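Local coordinates for putative uncharacterized protein (Staphylococcus aureus subsp. aureus Mu50, PDB 3FYM) that is of unknown function but probably binds DNA through its soluble helix-turn-helix domain, as a putative membrane protein, at residues E21-Q24 and K29-M32; E23-I28 and A58-I63. One frame throughout, in Å; residues are numbered along the deposited sequence.

Contact 1: E21-Q24 and K29-M32. With ZN (zinc ion), chain B.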
loop_
_atom_site.group_PDB
_atom_site.type_symbol
_atom_site.label_atom_id
_atom_site.label_comp_id
_atom_site.label_asym_id
_atom_site.label_seq_id
_atom_site.Cartn_x
_atom_site.Cartn_y
_atom_site.Cartn_z
ATOM N N GLU A 21 -2.741 11.909 8.123
ATOM C CA GLU A 21 -3.496 12.347 7.002
ATOM C C GLU A 21 -3.832 11.138 6.108
ATOM O O GLU A 21 -4.976 10.975 5.729
ATOM C CB GLU A 21 -2.792 13.452 6.189
ATOM N N LEU A 22 -2.830 10.309 5.808
ATOM C CA LEU A 22 -3.123 9.163 4.949
ATOM C C LEU A 22 -4.052 8.182 5.618
ATOM O O LEU A 22 -4.917 7.606 4.951
ATOM C CB LEU A 22 -1.777 8.530 4.524
ATOM C CG LEU A 22 -1.934 7.389 3.500
ATOM C CD1 LEU A 22 -2.544 7.879 2.176
ATOM C CD2 LEU A 22 -0.583 6.779 3.232
ATOM N N GLU A 23 -3.911 7.994 6.923
ATOM C CA GLU A 23 -4.882 7.133 7.635
ATOM C C GLU A 23 -6.275 7.704 7.550
ATOM O O GLU A 23 -7.248 6.960 7.327
ATOM C CB GLU A 23 -4.445 7.013 9.101
ATOM C CG GLU A 23 -5.386 6.289 10.061
ATOM C CD GLU A 23 -4.752 6.249 11.433
ATOM O OE1 GLU A 23 -4.085 5.390 11.853
ATOM O OE2 GLU A 23 -4.801 7.253 12.251
ATOM N N GLN A 24 -6.406 9.005 7.702
ATOM C CA GLN A 24 -7.685 9.653 7.555
ATOM C C GLN A 24 -8.267 9.425 6.177
ATOM O O GLN A 24 -9.492 9.198 6.090
ATOM C CB GLN A 24 -7.549 11.162 7.791
ATOM C CG GLN A 24 -7.391 11.474 9.292
ATOM C CD GLN A 24 -7.045 12.958 9.461
ATOM O OE1 GLN A 24 -6.834 13.691 8.516
ATOM N NE2 GLN A 24 -6.939 13.350 10.717
ATOM N N LYS A 29 -5.238 1.840 9.142
ATOM C CA LYS A 29 -4.516 2.275 10.330
ATOM C C LYS A 29 -3.055 2.500 10.003
ATOM O O LYS A 29 -2.431 1.779 9.208
ATOM C CB LYS A 29 -4.615 1.250 11.457
ATOM C CG LYS A 29 -5.938 1.302 12.220
ATOM C CD LYS A 29 -5.917 0.314 13.372
ATOM C CE LYS A 29 -7.249 0.237 14.129
ATOM N NZ LYS A 29 -7.031 0.752 15.515
ATOM N N ARG A 30 -2.456 3.484 10.679
ATOM C CA ARG A 30 -1.068 3.883 10.421
ATOM C C ARG A 30 -0.127 2.706 10.534
ATOM O O ARG A 30 0.813 2.641 9.763
ATOM C CB ARG A 30 -0.538 5.095 11.237
ATOM C CG ARG A 30 -0.345 4.820 12.647
ATOM C CD ARG A 30 0.069 6.033 13.389
ATOM N NE ARG A 30 1.249 6.817 13.015
ATOM C CZ ARG A 30 1.282 8.044 12.523
ATOM N NH1 ARG A 30 0.184 8.678 12.210
ATOM N NH2 ARG A 30 2.480 8.626 12.296
ATOM N N GLU A 31 -0.334 1.810 11.498
ATOM C CA GLU A 31 0.550 0.647 11.610
ATOM C C GLU A 31 0.631 -0.089 10.299
ATOM O O GLU A 31 1.698 -0.543 9.873
ATOM C CB GLU A 31 0.039 -0.282 12.711
ATOM C CG GLU A 31 0.769 -1.593 12.816
ATOM C CD GLU A 31 0.178 -2.618 13.740
ATOM O OE1 GLU A 31 -0.807 -2.307 14.431
ATOM O OE2 GLU A 31 0.661 -3.775 13.783
ATOM N N MET A 32 -0.521 -0.300 9.676
ATOM C CA MET A 32 -0.594 -1.061 8.453
ATOM C C MET A 32 -0.038 -0.283 7.275
ATOM O O MET A 32 0.613 -0.855 6.409
ATOM C CB MET A 32 -2.025 -1.542 8.193
ATOM C CG MET A 32 -2.628 -2.284 9.358
ATOM S SD MET A 32 -1.584 -3.650 9.914
ATOM C CE MET A 32 -2.344 -3.973 11.528
HETATM ZN ZN ZN B . 2.126 -4.648 12.910
HETATM O O HOH W 1 -2.541 8.529 13.344
HETATM O O HOH W 2 1.304 -6.454 12.720
#

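Contact 2: E23-I28 and A58-I63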
loop_
_atom_site.group_PDB
_atom_site.type_symbol
_atom_site.label_atom_id
_atom_site.label_comp_id
_atom_site.label_asym_id
_atom_site.label_seq_id
_atom_site.Cartn_x
_atom_site.Cartn_y
_atom_site.Cartn_z
ATOM N N GLU A 23 -3.911 7.994 6.923
ATOM C CA GLU A 23 -4.882 7.133 7.635
ATOM C C GLU A 23 -6.275 7.704 7.550
ATOM O O GLU A 23 -7.248 6.960 7.327
ATOM C CB GLU A 23 -4.445 7.013 9.101
ATOM C CG GLU A 23 -5.386 6.289 10.061
ATOM C CD GLU A 23 -4.752 6.249 11.433
ATOM O OE1 GLU A 23 -4.085 5.390 11.853
ATOM O OE2 GLU A 23 -4.801 7.253 12.251
ATOM N N GLN A 24 -6.406 9.005 7.702
ATOM C CA GLN A 24 -7.685 9.653 7.555
ATOM C C GLN A 24 -8.267 9.425 6.177
ATOM O O GLN A 24 -9.492 9.198 6.090
ATOM C CB GLN A 24 -7.549 11.162 7.791
ATOM C CG GLN A 24 -7.391 11.474 9.292
ATOM C CD GLN A 24 -7.045 12.958 9.461
ATOM O OE1 GLN A 24 -6.834 13.691 8.516
ATOM N NE2 GLN A 24 -6.939 13.350 10.717
ATOM N N ARG A 25 -7.490 9.586 5.138
ATOM C CA ARG A 25 -7.979 9.522 3.746
ATOM C C ARG A 25 -8.251 8.087 3.307
ATOM O O ARG A 25 -9.119 7.885 2.442
ATOM C CB ARG A 25 -6.995 10.184 2.790
ATOM C CG ARG A 25 -6.911 11.690 2.824
ATOM C CD ARG A 25 -7.692 12.391 1.743
ATOM N NE ARG A 25 -8.430 11.746 0.696
ATOM C CZ ARG A 25 -8.334 11.737 -0.626
ATOM N NH1 ARG A 25 -9.158 11.051 -1.448
ATOM N NH2 ARG A 25 -7.365 12.443 -1.235
ATOM N N THR A 26 -7.513 7.125 3.817
ATOM C CA THR A 26 -7.625 5.748 3.331
ATOM C C THR A 26 -8.505 4.910 4.213
ATOM O O THR A 26 -9.009 3.857 3.812
ATOM C CB THR A 26 -6.279 5.020 3.251
ATOM O OG1 THR A 26 -5.594 5.127 4.520
ATOM C CG2 THR A 26 -5.333 5.707 2.295
ATOM N N GLY A 27 -8.620 5.284 5.496
ATOM C CA GLY A 27 -9.223 4.428 6.483
ATOM C C GLY A 27 -8.445 3.244 6.955
ATOM O O GLY A 27 -8.895 2.368 7.702
ATOM N N ILE A 28 -7.244 2.989 6.648
ATOM C CA ILE A 28 -6.197 2.072 6.937
ATOM C C ILE A 28 -5.384 2.663 8.106
ATOM O O ILE A 28 -4.821 3.736 8.081
ATOM C CB ILE A 28 -5.286 1.756 5.750
ATOM C CG1 ILE A 28 -6.095 1.293 4.525
ATOM C CG2 ILE A 28 -4.265 0.702 6.144
ATOM C CD1 ILE A 28 -5.279 1.266 3.240
ATOM N N ALA A 58 -2.629 4.053 -3.144
ATOM C CA ALA A 58 -2.308 4.596 -4.468
ATOM C C ALA A 58 -3.359 5.584 -4.914
ATOM O O ALA A 58 -3.079 6.666 -5.421
ATOM C CB ALA A 58 -2.123 3.468 -5.467
ATOM N N SER A 59 -4.637 5.210 -4.780
ATOM C CA SER A 59 -5.692 6.093 -5.274
ATOM C C SER A 59 -5.684 7.406 -4.534
ATOM O O SER A 59 -5.824 8.477 -5.149
ATOM C CB SER A 59 -7.041 5.364 -5.183
ATOM O OG SER A 59 -7.498 5.313 -3.855
ATOM N N VAL A 60 -5.472 7.428 -3.205
ATOM C CA VAL A 60 -5.425 8.669 -2.465
ATOM C C VAL A 60 -4.286 9.577 -2.905
ATOM O O VAL A 60 -4.439 10.819 -2.902
ATOM C CB VAL A 60 -5.342 8.370 -0.934
ATOM C CG1 VAL A 60 -4.943 9.609 -0.155
ATOM C CG2 VAL A 60 -6.687 7.842 -0.486
ATOM N N VAL A 61 -3.160 9.019 -3.280
ATOM C CA VAL A 61 -2.005 9.776 -3.650
ATOM C C VAL A 61 -1.837 9.908 -5.181
ATOM O O VAL A 61 -0.790 10.312 -5.679
ATOM C CB VAL A 61 -0.708 9.283 -2.998
ATOM C CG1 VAL A 61 -0.853 9.375 -1.486
ATOM C CG2 VAL A 61 -0.307 7.886 -3.430
ATOM N N ASN A 62 -2.861 9.573 -5.960
ATOM C CA ASN A 62 -2.917 9.716 -7.425
ATOM C C ASN A 62 -1.723 9.037 -8.109
ATOM O O ASN A 62 -0.981 9.486 -9.001
ATOM C CB ASN A 62 -3.153 11.181 -7.855
ATOM C CG ASN A 62 -4.555 11.701 -7.548
ATOM O OD1 ASN A 62 -5.572 11.443 -8.279
ATOM N ND2 ASN A 62 -4.613 12.497 -6.491
ATOM N N ILE A 63 -1.646 7.765 -7.686
ATOM C CA ILE A 63 -0.919 6.785 -8.432
ATOM C C ILE A 63 -1.923 5.790 -9.008
ATOM O O ILE A 63 -2.718 5.225 -8.259
ATOM C CB ILE A 63 0.142 6.063 -7.574
ATOM C CG1 ILE A 63 1.254 7.025 -7.133
ATOM C CG2 ILE A 63 0.744 4.877 -8.315
ATOM C CD1 ILE A 63 2.210 6.411 -6.127
HETATM O O HOH W 3 -7.002 11.874 -3.639
#

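Contact 1: E21-Q24 and K29-M32
Glu23 reaches across the turn of a helix-turn-helix unit and meets the start of the next helix at Arg30. The two helices, 19-26 and 30-37, are joined by a short linker, and the backbones come closest at Glu23 and Lys29, with 5.6 Å between their CA atoms. The Glu23 side chain points across this gap and is fully extended as far as CD, CG lying anti to the backbone N (chi1 174°). Its carboxylate is therefore carried past the linker to the first turn of helix 30-37. There Arg30 N donates to Glu23 OE1 at 2.8 Å. The N-H comes in from the anti side of the carboxylate and lies 22° out of its plane; the bond is also somewhat bent, 148° at the hydrogen. Glu23 OE1 also lies 3.6 Å from Arg30 CB and close to the backbone CA of Lys29, the N-cap residue.

The other oxygen faces the guanidinium only indirectly. Glu23 OE2 and Arg30 NH1 are 5.2 Å apart, too far for a salt bridge, and one water spans them; the Arg30 chain, bent at chi3, also gives NH1 a direct hydrogen bond to Thr20 OG1. One residue further on, Glu31 turns away from helix 19-26 and, with His35, binds a zinc ion on helix 30-37, which in this family would be the recognition helix. His35 NE2 and a water complete the ligands seen, and Glu31 OE2 lies 1.9 Å from the zinc.

Contact 2: E23-I28 and A58-I63
Val60, near the C-terminal end of helix 50-60, presents both of its methyl groups to Arg25 and Thr26 at the end of helix 19-26. With CG1 anti to the backbone N (chi1 166°), the two branches are shared out: CG1 lies 3.6 Å from Arg25 CB, while CG2 packs 3.8 Å from Thr26 CG2. The valine and threonine side chains meet at about a right angle. The arginine chain bends at chi2 and chi3 and folds its guanidinium back over the valine, so that CG1 sits 3.8 Å above the guanidinium plane, nearer its rim than its middle. The buried valine is thus covered partly by the aliphatic start of an exposed arginine and partly by its flat polar end. A water beside the guanidinium donates to Val60 O at 2.9 Å; its approach to Arg25 NH2 is very short, and that bond should be read with caution.

In the next shell, Thr26 OG1 is bonded to Leu22 O, one turn back in its own helix, which turns the hydroxyl toward the helix and sets CG2 against the valine. Ile28 N adds a weak hydrogen bond of 3.4 Å to Thr26 OG1. Helix 19-26 ends at Thr26, and Gly27 is the first residue to leave helical angles, with positive phi (74°). Helix 50-60 closes with a Schellman motif: Ile63 N bonds to Ala58 O, Asn62 N to Ser59 O, and Asn62, also at positive phi, is the C-prime residue. Within the same turn, Val61 O accepts a hydrogen bond from Arg11 NE of helix 4-14. Packing of helix 50-60 on the first helix of the helix-turn-helix pair is consistent with the five-helix fold of this helix-turn-helix family, whose members typically bind DNA.

Both contacts start from helix 19-26 and share Glu23 and Gln24 in their ranges, but they use different sides of that helix. Contact 1 joins it to helix 30-37 close in sequence and lies at the surface, where none of the touching residues is buried; its chemistry is polar, through a carboxylate, a backbone N-H and a bridging water. Contact 2 joins it to helix 50-60, thirty residues along the chain, and is partly buried, with methyl groups and an arginine chain packed round Val60, and no direct hydrogen bond across. Their centres are 9 Å apart, and they meet where Leu22 CD1 touches Val60 CG1 at 3.8 Å.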